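Local coordinates for biuret hydrolase (Pseudomonas sp., PDB 6C62), which hydrolyses 1-carboxybiuret to urea-1,3-dicarboxylate and ammonia, a step in the bacterial degradation of atrazine, at residues T305-G310 with V336-A341; A280-A285 with G444-D449; V289-A294 with A359-W364. All blocks are in the same frame, centred on the assembly; numbering follows the deposited sequence. Where two conformers were deposited one is given.

Interaction 1 of 3, residues T305-G310 with V336-A341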
ATOM      1  N   THR A 305      12.504  -3.004   2.633  1.00  8.30           N
ATOM      2  CA  THR A 305      13.506  -1.944   2.779  1.00  8.82           C
ATOM      3  C   THR A 305      14.393  -1.895   1.546  1.00  8.87           C
ATOM      4  O   THR A 305      14.604  -0.833   0.989  1.00  9.38           O
ATOM      5  CB  THR A 305      14.351  -2.160   4.047  1.00  8.56           C
ATOM      6  OG1 THR A 305      13.518  -1.887   5.202  1.00  9.55           O
ATOM      7  CG2 THR A 305      15.562  -1.280   4.048  1.00  9.17           C
ATOM      8  N   ALA A 306      14.938  -3.046   1.168  1.00  8.90           N
ATOM      9  CA  ALA A 306      15.889  -3.073   0.073  1.00  8.81           C
ATOM     10  C   ALA A 306      15.238  -2.660  -1.254  1.00  8.65           C
ATOM     11  O   ALA A 306      15.821  -1.957  -2.018  1.00  7.78           O
ATOM     12  CB  ALA A 306      16.514  -4.450  -0.054  1.00  8.62           C
ATOM     13  N   SER A 307      14.047  -3.182  -1.540  1.00  9.08           N
ATOM     14  CA  SER A 307      13.390  -2.812  -2.790  1.00 10.33           C
ATOM     15  C   SER A 307      12.911  -1.343  -2.811  1.00  9.74           C
ATOM     16  O   SER A 307      13.115  -0.667  -3.835  1.00  9.43           O
ATOM     17  CB  SER A 307      12.253  -3.772  -3.079  1.00 11.38           C
ATOM     18  OG  SER A 307      12.847  -4.980  -3.516  1.00 12.74           O
ATOM     19  N   GLU A 308      12.245  -0.900  -1.756  1.00  8.82           N
ATOM     20  CA  GLU A 308      11.727   0.455  -1.756  1.00 10.37           C
ATOM     21  C   GLU A 308      12.915   1.472  -1.713  1.00 10.87           C
ATOM     22  O   GLU A 308      12.895   2.418  -2.435  1.00  9.61           O
ATOM     23  CB  GLU A 308      10.803   0.730  -0.571  1.00 11.44           C
ATOM     24  CG  GLU A 308       9.434   0.159  -0.703  1.00 12.35           C
ATOM     25  CD  GLU A 308       8.387   0.611   0.357  1.00 13.94           C
ATOM     26  OE1 GLU A 308       8.508   1.684   0.991  1.00 14.88           O
ATOM     27  OE2 GLU A 308       7.348  -0.132   0.527  1.00 14.47           O
ATOM     28  N   GLY A 309      13.948   1.232  -0.871  1.00 11.27           N
ATOM     29  CA  GLY A 309      15.103   2.154  -0.851  1.00 11.38           C
ATOM     30  C   GLY A 309      15.912   2.112  -2.149  1.00 11.87           C
ATOM     31  O   GLY A 309      16.281   3.140  -2.685  1.00 11.91           O
ATOM     32  N   GLY A 310      16.175   0.925  -2.679  1.00 12.71           N
ATOM     33  CA  GLY A 310      16.881   0.825  -3.950  1.00 12.97           C
ATOM     34  C   GLY A 310      16.144   1.474  -5.091  1.00 13.19           C
ATOM     35  O   GLY A 310      16.756   2.249  -5.879  1.00 12.82           O
ATOM     36  N   VAL A 336      17.037  -3.506  -5.856  1.00 11.05           N
ATOM     37  CA  VAL A 336      16.356  -3.252  -7.160  1.00 11.76           C
ATOM     38  C   VAL A 336      16.114  -4.540  -7.938  1.00 12.33           C
ATOM     39  O   VAL A 336      15.153  -4.637  -8.691  1.00 12.33           O
ATOM     40  CB  VAL A 336      17.203  -2.301  -8.019  1.00 12.45           C
ATOM     41  CG1 VAL A 336      16.728  -2.247  -9.446  1.00 14.32           C
ATOM     42  CG2 VAL A 336      17.211  -0.922  -7.400  1.00 13.57           C
ATOM     43  N   LEU A 337      17.017  -5.528  -7.789  1.00 12.41           N
ATOM     44  CA  LEU A 337      16.929  -6.786  -8.537  1.00 12.79           C
ATOM     45  C   LEU A 337      16.008  -7.843  -7.883  1.00 12.97           C
ATOM     46  O   LEU A 337      15.803  -8.904  -8.472  1.00 14.85           O
ATOM     47  CB  LEU A 337      18.313  -7.348  -8.835  1.00 12.85           C
ATOM     48  CG  LEU A 337      19.308  -6.372  -9.464  1.00 13.03           C
ATOM     49  CD1 LEU A 337      20.665  -7.056  -9.802  1.00 13.46           C
ATOM     50  CD2 LEU A 337      18.757  -5.665 -10.685  1.00 12.74           C
ATOM     51  N   GLN A 338      15.408  -7.536  -6.745  1.00 12.31           N
ATOM     52  CA  GLN A 338      14.617  -8.522  -6.019  1.00 13.01           C
ATOM     53  C   GLN A 338      13.331  -8.824  -6.789  1.00 12.63           C
ATOM     54  O   GLN A 338      12.653  -7.915  -7.277  1.00 12.50           O
ATOM     55  CB  GLN A 338      14.254  -8.046  -4.598  1.00 13.11           C
ATOM     56  CG  GLN A 338      15.421  -8.050  -3.654  1.00 13.30           C
ATOM     57  CD  GLN A 338      15.156  -7.432  -2.319  1.00 13.87           C
ATOM     58  OE1 GLN A 338      16.082  -7.245  -1.551  1.00 16.10           O
ATOM     59  NE2 GLN A 338      13.891  -7.161  -2.000  1.00 11.73           N
ATOM     60  N   PRO A 339      13.027 -10.119  -6.981  1.00 11.83           N
ATOM     61  CA  PRO A 339      11.680 -10.463  -7.536  1.00 11.49           C
ATOM     62  C   PRO A 339      10.505  -9.700  -6.852  1.00 10.10           C
ATOM     63  O   PRO A 339      10.486  -9.527  -5.662  1.00  9.69           O
ATOM     64  CB  PRO A 339      11.572 -11.967  -7.268  1.00 11.01           C
ATOM     65  CG  PRO A 339      13.024 -12.455  -7.275  1.00 11.60           C
ATOM     66  CD  PRO A 339      13.846 -11.315  -6.707  1.00 10.70           C
ATOM     67  N   VAL A 340       9.577  -9.215  -7.648  1.00 10.60           N
ATOM     68  CA  VAL A 340       8.383  -8.557  -7.177  1.00 10.39           C
ATOM     69  C   VAL A 340       7.553  -9.529  -6.316  1.00 10.02           C
ATOM     70  O   VAL A 340       6.869  -9.091  -5.387  1.00  9.48           O
ATOM     71  CB  VAL A 340       7.557  -7.983  -8.336  1.00 10.27           C
ATOM     72  CG1 VAL A 340       6.931  -9.082  -9.189  1.00 10.86           C
ATOM     73  CG2 VAL A 340       6.496  -7.021  -7.796  1.00 10.31           C
ATOM     74  N   ALA A 341       7.637 -10.834  -6.553  1.00  9.70           N
ATOM     75  CA  ALA A 341       6.934 -11.760  -5.644  1.00  9.41           C
ATOM     76  C   ALA A 341       7.354 -11.634  -4.170  1.00  9.54           C
ATOM     77  O   ALA A 341       6.496 -11.808  -3.249  1.00  9.11           O
ATOM     78  CB  ALA A 341       7.149 -13.178  -6.103  1.00 10.58           C
TER
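Ala306 meets Gln338 first: its methyl carbon CB lies 3.2 Å from Gln338 OE1, a tight approach of a carbon to the amide oxygen. The small alanine suits this side of helix 294-312, because a side chain that ends at CB lets the flat amide come close to the helix; Tyr125 also packs against it. One residue on, Ser307 OG approaches the other end of the same amide, 2.9 Å from Gln338 NE2, but the angle is too poor for a hydrogen bond. Each group is bonded elsewhere, Ser307 OG to the carbonyl of Gly335 and Gln338 NE2 to the carbonyl of Val303 on the same helix. Gln338 gets there by an almost fully stretched chain (chi2 172°), which carries its amide alongside the helix, and Ser307 OG also touches Gln338 CB, at 3.5 Å. At the end of the segment, Gly310 offers bare backbone. Val336 CG2 rests on it, 3.5 Å from Gly310 C, and Gly310 CA and Val336 CA are 5.2 Å apart; without a side chain, glycine allows this closeness. Leu314 and Leu317 of helix 314-319 press on Val336 as well, so a branched apolar residue fits well there. Beyond Gln338, Pro339 takes the N-cap position of helix 340-360, and Val340 of the second subunit packs on Ser307. The contact is packing plus one close polar approach that is not a hydrogen bond; the polar atoms bond backbone carbonyls instead, Gln338 tying its turn to helix 294-312 through Val303, and Ser307 being tied to Gly335, in the last turn of helix 329-336.

Interaction 2 of 3, residues A280-A285 with G444-D449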
ATOM      1  N   ALA A 280      14.598  -5.723  33.672  1.00 20.50           N
ATOM      2  CA  ALA A 280      13.451  -6.596  34.055  1.00 23.53           C
ATOM      3  C   ALA A 280      13.214  -6.650  35.576  1.00 23.33           C
ATOM      4  O   ALA A 280      12.082  -6.453  36.050  1.00 19.88           O
ATOM      5  CB  ALA A 280      13.685  -8.011  33.509  1.00 22.28           C
ATOM      6  N   LEU A 281      14.294  -6.890  36.321  0.50 25.04           N
ATOM      7  CA  LEU A 281      14.254  -6.853  37.805  0.50 25.99           C
ATOM      8  C   LEU A 281      13.741  -5.523  38.329  0.50 27.08           C
ATOM      9  O   LEU A 281      12.829  -5.488  39.166  0.50 27.65           O
ATOM     10  CB  LEU A 281      15.633  -7.143  38.408  0.50 26.33           C
ATOM     11  CG  LEU A 281      15.814  -7.261  39.938  0.50 26.52           C
ATOM     12  CD1 LEU A 281      14.727  -8.099  40.594  0.50 25.52           C
ATOM     13  CD2 LEU A 281      17.212  -7.818  40.205  0.50 24.95           C
ATOM     14  N   THR A 282      14.277  -4.425  37.807  1.00 25.82           N
ATOM     15  CA  THR A 282      13.838  -3.102  38.240  1.00 24.81           C
ATOM     16  C   THR A 282      12.382  -2.828  37.928  1.00 26.21           C
ATOM     17  O   THR A 282      11.703  -2.194  38.723  1.00 26.82           O
ATOM     18  CB  THR A 282      14.655  -2.012  37.537  1.00 27.07           C
ATOM     19  OG1 THR A 282      16.038  -2.364  37.600  1.00 25.80           O
ATOM     20  CG2 THR A 282      14.405  -0.645  38.169  1.00 27.98           C
ATOM     21  N   LEU A 283      11.913  -3.287  36.758  1.00 23.67           N
ATOM     22  CA  LEU A 283      10.530  -3.096  36.333  1.00 23.47           C
ATOM     23  C   LEU A 283       9.548  -4.159  36.803  1.00 24.64           C
ATOM     24  O   LEU A 283       8.377  -4.080  36.473  1.00 24.15           O
ATOM     25  CB  LEU A 283      10.445  -2.990  34.782  1.00 22.02           C
ATOM     26  CG  LEU A 283      11.207  -1.762  34.231  1.00 20.35           C
ATOM     27  CD1 LEU A 283      11.318  -1.834  32.727  1.00 22.08           C
ATOM     28  CD2 LEU A 283      10.535  -0.462  34.592  1.00 19.74           C
ATOM     29  N   GLY A 284      10.011  -5.153  37.552  1.00 29.68           N
ATOM     30  CA  GLY A 284       9.139  -6.234  38.029  1.00 30.04           C
ATOM     31  C   GLY A 284       8.615  -7.154  36.944  1.00 30.14           C
ATOM     32  O   GLY A 284       7.552  -7.719  37.073  1.00 30.97           O
ATOM     33  N   ALA A 285       9.376  -7.317  35.864  1.00 29.57           N
ATOM     34  CA  ALA A 285       8.999  -8.223  34.785  1.00 28.47           C
ATOM     35  C   ALA A 285       9.691  -9.528  35.013  1.00 30.75           C
ATOM     36  O   ALA A 285      10.912  -9.550  35.144  1.00 30.08           O
ATOM     37  CB  ALA A 285       9.439  -7.691  33.439  1.00 25.48           C
ATOM     38  N   GLY A 444      10.643   4.148  31.175  1.00 15.56           N
ATOM     39  CA  GLY A 444      11.943   4.775  31.153  1.00 15.20           C
ATOM     40  C   GLY A 444      12.259   5.597  32.390  1.00 15.58           C
ATOM     41  O   GLY A 444      13.391   5.555  32.906  1.00 14.76           O
ATOM     42  N   LYS A 445      11.270   6.353  32.834  1.00 16.75           N
ATOM     43  CA  LYS A 445      11.415   7.220  33.988  1.00 17.69           C
ATOM     44  C   LYS A 445      11.713   6.386  35.284  1.00 19.33           C
ATOM     45  O   LYS A 445      12.568   6.777  36.095  1.00 18.39           O
ATOM     46  CB  LYS A 445      10.163   8.050  34.169  1.00 18.76           C
ATOM     47  CG  LYS A 445      10.212   9.039  35.340  1.00 20.37           C
ATOM     48  CD  LYS A 445      11.440   9.933  35.238  1.00 22.07           C
ATOM     49  CE  LYS A 445      11.213  11.276  35.930  1.00 25.52           C
ATOM     50  NZ  LYS A 445      11.133  11.068  37.395  1.00 27.23           N
ATOM     51  N   VAL A 446      11.056   5.243  35.447  1.00 18.04           N
ATOM     52  CA  VAL A 446      11.379   4.333  36.544  1.00 19.65           C
ATOM     53  C   VAL A 446      12.826   3.839  36.437  1.00 19.82           C
ATOM     54  O   VAL A 446      13.552   3.848  37.450  1.00 21.63           O
ATOM     55  CB  VAL A 446      10.423   3.128  36.624  1.00 20.93           C
ATOM     56  CG1 VAL A 446      10.926   2.063  37.652  1.00 21.88           C
ATOM     57  CG2 VAL A 446       9.024   3.611  36.969  1.00 21.35           C
ATOM     58  N   LEU A 447      13.286   3.471  35.229  1.00 19.23           N
ATOM     59  CA  LEU A 447      14.670   3.071  35.117  1.00 19.14           C
ATOM     60  C   LEU A 447      15.623   4.205  35.469  1.00 18.38           C
ATOM     61  O   LEU A 447      16.674   3.969  36.082  1.00 18.74           O
ATOM     62  CB  LEU A 447      15.011   2.469  33.748  1.00 19.27           C
ATOM     63  CG  LEU A 447      14.328   1.151  33.368  1.00 19.56           C
ATOM     64  CD1 LEU A 447      14.731   0.724  31.956  1.00 19.18           C
ATOM     65  CD2 LEU A 447      14.601   0.011  34.353  1.00 18.50           C
ATOM     66  N   GLN A 448      15.295   5.421  35.041  1.00 17.48           N
ATOM     67  CA  GLN A 448      16.116   6.572  35.323  1.00 17.69           C
ATOM     68  C   GLN A 448      16.180   6.899  36.822  1.00 21.18           C
ATOM     69  O   GLN A 448      17.266   7.170  37.345  1.00 21.91           O
ATOM     70  CB  GLN A 448      15.635   7.817  34.557  1.00 17.18           C
ATOM     71  CG  GLN A 448      16.675   8.947  34.560  1.00 18.47           C
ATOM     72  CD  GLN A 448      16.216  10.118  33.735  1.00 19.08           C
ATOM     73  OE1 GLN A 448      16.526  10.240  32.562  1.00 18.13           O
ATOM     74  NE2 GLN A 448      15.441  10.970  34.354  1.00 18.55           N
ATOM     75  N   ASP A 449      15.038   6.852  37.480  1.00 23.37           N
ATOM     76  CA  ASP A 449      14.942   7.168  38.933  1.00 27.32           C
ATOM     77  C   ASP A 449      15.770   6.226  39.805  1.00 27.92           C
ATOM     78  O   ASP A 449      16.340   6.661  40.769  1.00 28.68           O
ATOM     79  CB  ASP A 449      13.501   7.121  39.424  1.00 27.76           C
ATOM     80  CG  ASP A 449      12.652   8.326  38.933  1.00 32.31           C
ATOM     81  OD1 ASP A 449      13.158   9.327  38.329  1.00 34.17           O
ATOM     82  OD2 ASP A 449      11.428   8.252  39.143  1.00 38.47           O
TER
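Leu447 CD2 lies against both Thr282 CB and Leu283 CG, 3.8 Å from each, sitting between the two neighbouring side chains. Leucine suits the place because its branched end reaches across where the backbones stay well apart, the CA atoms of Thr282 and Leu447 being 7.0 Å from each other. The side chains of Leu283 and Leu447 meet at about a right angle. Beside them Leu283 CD2 touches Val446 CG1 at 4.0 Å; Val446 CG1 is anti to the backbone N (chi1 171°), which brings it against the leucine methyl. Thr282 adds its CG2 methyl to this apolar patch, while its OG1 turns back to bond the carbonyl of Val278 one helical turn earlier, which suits threonine to a partly exposed site. Helices 270-283 and 437-449 both pack on the central mixed sheet of the amidase fold: Leu283 and Leu447 both touch Leu430 of strand 426-432. Gly284, with positive phi, closes the first helix in a Schellman motif, in which Ala285 N bonds Ala280 O at 2.8 Å and the chain turns away toward strand 288-289. Further out, Lys445 NZ forms a salt bridge with Asp449 OD1 at 2.8 Å, using the oxygen's syn lone pair, across one turn of helix 437-449, and Gln448 bonds Glu217 and the backbone N of Val216 at the start of helix 216-226.

Interaction 3 of 3, residues V289-A294 with A359-W364; sequences VMWPDA and ALFRDW
Val289 lies over one face of the Trp364 indole. Its CG2 sits 3.6 Å from the centroid of the six-membered ring, 25° off the ring normal, a CH-pi contact in which CG2 comes within 3.3 Å of Trp364 CZ2. The other methyl, CG1, is placed opposite the backbone N (chi1 176°); it reaches Leu360 CD1 at 3.9 Å and also lies by Trp364 NE1, so the beta-branched valine uses both methyls. Leu360 likewise divides its branches: CD2 fits against Pro292 CD at 3.8 Å and Trp291 CE3 at 4.0 Å, the Leu360 side chain crossing that of Trp291 at about a right angle. Phe361 meets the same indole obliquely, CE2 to Trp291 CZ3 at 4.0 Å. Trp291 NE1 bonds Tyr353 OH, and Arg256 makes a cation-pi contact with Trp364. Leu360 to Asp363 form a type I beta turn at the end of helix 340-360. Leu367 touches Val289, Leu360 and Phe361, placing this cluster beside the sheet. The arrangement is that of a beta-alpha-beta crossover in the alpha/beta amidase fold, here joining edge strand 288-289 through helices to parallel strand 366-370, with strand 257-260 between them in the sheet.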
ATOM      1  N   VAL A 289       8.115 -13.902  27.273  1.00 19.63           N
ATOM      2  CA  VAL A 289       7.033 -13.802  26.304  1.00 19.58           C
ATOM      3  C   VAL A 289       7.655 -14.019  24.888  1.00 19.27           C
ATOM      4  O   VAL A 289       8.731 -13.488  24.589  1.00 17.76           O
ATOM      5  CB  VAL A 289       6.451 -12.379  26.334  1.00 21.37           C
ATOM      6  CG1 VAL A 289       5.385 -12.173  25.281  1.00 23.86           C
ATOM      7  CG2 VAL A 289       5.912 -12.068  27.676  1.00 23.06           C
ATOM      8  N   MET A 290       6.979 -14.783  24.023  1.00 18.02           N
ATOM      9  CA  MET A 290       7.432 -14.930  22.633  1.00 19.02           C
ATOM     10  C   MET A 290       6.751 -13.878  21.750  1.00 17.20           C
ATOM     11  O   MET A 290       5.564 -13.724  21.773  1.00 18.27           O
ATOM     12  CB  MET A 290       7.199 -16.345  22.109  1.00 21.59           C
ATOM     13  CG  MET A 290       7.908 -17.371  23.029  1.00 25.15           C
ATOM     14  SD  MET A 290       9.735 -17.125  23.159  1.00 30.57           S
ATOM     15  CE  MET A 290      10.126 -18.129  21.721  1.00 40.09           C
ATOM     16  N   TRP A 291       7.550 -13.154  20.994  1.00 14.79           N
ATOM     17  CA  TRP A 291       7.052 -12.209  19.992  1.00 14.94           C
ATOM     18  C   TRP A 291       6.646 -13.065  18.786  1.00 17.52           C
ATOM     19  O   TRP A 291       7.365 -14.009  18.423  1.00 18.69           O
ATOM     20  CB  TRP A 291       8.170 -11.245  19.643  1.00 15.00           C
ATOM     21  CG  TRP A 291       7.813 -10.135  18.687  1.00 13.40           C
ATOM     22  CD1 TRP A 291       7.889 -10.193  17.346  1.00 13.90           C
ATOM     23  CD2 TRP A 291       7.424  -8.818  19.007  1.00 12.60           C
ATOM     24  NE1 TRP A 291       7.559  -8.997  16.805  1.00 12.59           N
ATOM     25  CE2 TRP A 291       7.249  -8.133  17.804  1.00 11.73           C
ATOM     26  CE3 TRP A 291       7.201  -8.144  20.196  1.00 12.86           C
ATOM     27  CZ2 TRP A 291       6.878  -6.819  17.740  1.00 12.43           C
ATOM     28  CZ3 TRP A 291       6.796  -6.812  20.146  1.00 13.71           C
ATOM     29  CH2 TRP A 291       6.639  -6.154  18.920  1.00 12.74           C
ATOM     30  N   PRO A 292       5.478 -12.802  18.191  1.00 16.94           N
ATOM     31  CA  PRO A 292       5.099 -13.632  17.034  1.00 18.05           C
ATOM     32  C   PRO A 292       6.021 -13.476  15.778  1.00 16.98           C
ATOM     33  O   PRO A 292       6.288 -12.348  15.323  1.00 16.65           O
ATOM     34  CB  PRO A 292       3.676 -13.129  16.743  1.00 19.11           C
ATOM     35  CG  PRO A 292       3.755 -11.669  17.088  1.00 17.93           C
ATOM     36  CD  PRO A 292       4.496 -11.728  18.407  1.00 18.30           C
ATOM     37  N   ASP A 293       6.488 -14.584  15.240  1.00 16.59           N
ATOM     38  CA  ASP A 293       7.165 -14.632  13.958  1.00 16.13           C
ATOM     39  C   ASP A 293       8.302 -13.612  13.843  1.00 15.09           C
ATOM     40  O   ASP A 293       8.432 -12.942  12.813  1.00 13.48           O
ATOM     41  CB  ASP A 293       6.167 -14.344  12.814  1.00 19.19           C
ATOM     42  CG  ASP A 293       5.069 -15.398  12.683  1.00 22.80           C
ATOM     43  OD1 ASP A 293       5.302 -16.563  13.070  1.00 25.88           O
ATOM     44  OD2 ASP A 293       3.967 -15.055  12.183  1.00 25.80           O
ATOM     45  N   ALA A 294       9.144 -13.509  14.848  1.00 14.72           N
ATOM     46  CA  ALA A 294      10.102 -12.358  14.902  1.00 15.07           C
ATOM     47  C   ALA A 294      11.113 -12.422  13.763  1.00 14.93           C
ATOM     48  O   ALA A 294      11.387 -11.404  13.126  1.00 14.86           O
ATOM     49  CB  ALA A 294      10.818 -12.322  16.232  1.00 16.23           C
ATOM     50  N   ALA A 359      -2.569  -8.331  18.730  1.00 13.21           N
ATOM     51  CA  ALA A 359      -3.142  -9.352  19.604  1.00 14.87           C
ATOM     52  C   ALA A 359      -2.250  -9.650  20.806  1.00 15.49           C
ATOM     53  O   ALA A 359      -2.749  -9.769  21.933  1.00 14.93           O
ATOM     54  CB  ALA A 359      -3.495 -10.641  18.843  1.00 16.15           C
ATOM     55  N   LEU A 360      -0.941  -9.728  20.592  1.00 15.73           N
ATOM     56  CA  LEU A 360       0.043  -9.908  21.654  1.00 15.77           C
ATOM     57  C   LEU A 360      -0.101  -8.805  22.699  1.00 16.39           C
ATOM     58  O   LEU A 360      -0.081  -9.092  23.901  1.00 14.93           O
ATOM     59  CB  LEU A 360       1.481  -9.810  21.124  1.00 16.69           C
ATOM     60  CG  LEU A 360       2.556  -9.973  22.224  1.00 19.35           C
ATOM     61  CD1 LEU A 360       2.470 -11.330  22.836  1.00 18.68           C
ATOM     62  CD2 LEU A 360       3.923  -9.834  21.613  1.00 20.61           C
ATOM     63  N   PHE A 361      -0.249  -7.551  22.250  1.00 14.87           N
ATOM     64  CA  PHE A 361      -0.419  -6.441  23.180  1.00 14.90           C
ATOM     65  C   PHE A 361      -1.781  -6.292  23.866  1.00 17.09           C
ATOM     66  O   PHE A 361      -1.955  -5.405  24.677  1.00 16.94           O
ATOM     67  CB  PHE A 361       0.000  -5.123  22.550  1.00 14.77           C
ATOM     68  CG  PHE A 361       1.465  -4.926  22.539  1.00 14.36           C
ATOM     69  CD1 PHE A 361       2.138  -4.615  23.714  1.00 14.04           C
ATOM     70  CD2 PHE A 361       2.190  -5.041  21.370  1.00 14.78           C
ATOM     71  CE1 PHE A 361       3.524  -4.408  23.722  1.00 14.01           C
ATOM     72  CE2 PHE A 361       3.573  -4.843  21.396  1.00 15.08           C
ATOM     73  CZ  PHE A 361       4.243  -4.542  22.579  1.00 13.31           C
ATOM     74  N   ARG A 362      -2.743  -7.148  23.548  1.00 20.01           N
ATOM     75  CA  ARG A 362      -3.928  -7.278  24.384  1.00 23.58           C
ATOM     76  C   ARG A 362      -3.612  -7.931  25.734  1.00 23.09           C
ATOM     77  O   ARG A 362      -4.392  -7.826  26.640  1.00 26.97           O
ATOM     78  CB  ARG A 362      -5.064  -7.997  23.602  1.00 25.82           C
ATOM     79  CG  ARG A 362      -5.577  -7.077  22.497  1.00 28.95           C
ATOM     80  CD  ARG A 362      -6.950  -7.436  21.980  1.00 37.82           C
ATOM     81  NE  ARG A 362      -6.890  -8.399  20.872  1.00 43.70           N
ATOM     82  CZ  ARG A 362      -6.655  -8.092  19.573  1.00 44.15           C
ATOM     83  NH1 ARG A 362      -6.623  -9.071  18.670  1.00 40.98           N
ATOM     84  NH2 ARG A 362      -6.402  -6.828  19.168  1.00 44.81           N
ATOM     85  N   ASP A 363      -2.494  -8.620  25.868  1.00 23.15           N
ATOM     86  CA  ASP A 363      -2.111  -9.312  27.088  1.00 24.18           C
ATOM     87  C   ASP A 363      -0.947  -8.613  27.821  1.00 24.02           C
ATOM     88  O   ASP A 363      -0.615  -9.016  28.917  1.00 27.60           O
ATOM     89  CB  ASP A 363      -1.712 -10.748  26.764  1.00 26.69           C
ATOM     90  CG  ASP A 363      -2.845 -11.543  25.988  1.00 28.15           C
ATOM     91  OD1 ASP A 363      -4.049 -11.273  26.158  1.00 29.36           O
ATOM     92  OD2 ASP A 363      -2.539 -12.420  25.168  1.00 31.06           O
ATOM     93  N   TRP A 364      -0.318  -7.582  27.223  1.00 20.77           N
ATOM     94  CA  TRP A 364       0.917  -7.011  27.770  1.00 19.71           C
ATOM     95  C   TRP A 364       0.863  -5.514  27.578  1.00 20.17           C
ATOM     96  O   TRP A 364       0.314  -5.051  26.553  1.00 17.46           O
ATOM     97  CB  TRP A 364       2.153  -7.606  27.100  1.00 18.58           C
ATOM     98  CG  TRP A 364       2.272  -9.040  27.334  1.00 17.86           C
ATOM     99  CD1 TRP A 364       1.884 -10.053  26.499  1.00 18.95           C
ATOM    100  CD2 TRP A 364       2.740  -9.677  28.525  1.00 18.74           C
ATOM    101  NE1 TRP A 364       2.108 -11.292  27.096  1.00 18.69           N
ATOM    102  CE2 TRP A 364       2.628 -11.074  28.336  1.00 18.28           C
ATOM    103  CE3 TRP A 364       3.272  -9.195  29.743  1.00 18.25           C
ATOM    104  CZ2 TRP A 364       3.030 -12.001  29.311  1.00 19.65           C
ATOM    105  CZ3 TRP A 364       3.682 -10.104  30.705  1.00 18.18           C
ATOM    106  CH2 TRP A 364       3.547 -11.480  30.501  1.00 18.96           C
TER

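Interactions 1 and 3 share helix 340-360, the former at its N-terminal start and the latter at its C-terminal end; their centres are 28 Å apart and their nearest atoms about 13 Å. Helix 294-312 links them a second time, since segment 289-294 leads into it and 305-310 lies along it. Interaction 2 is centred 20 Å from interaction 3, segment 280-285 preceding 289-294 closely in the chain, with no other touch between them. Interactions 1 and 2 lie 40 Å apart between centres, on opposite sides of the chain's centre. All three are away from the probable catalytic residues Lys74, Ser150 and Ser174; interaction 1 alone among them borders the other subunits.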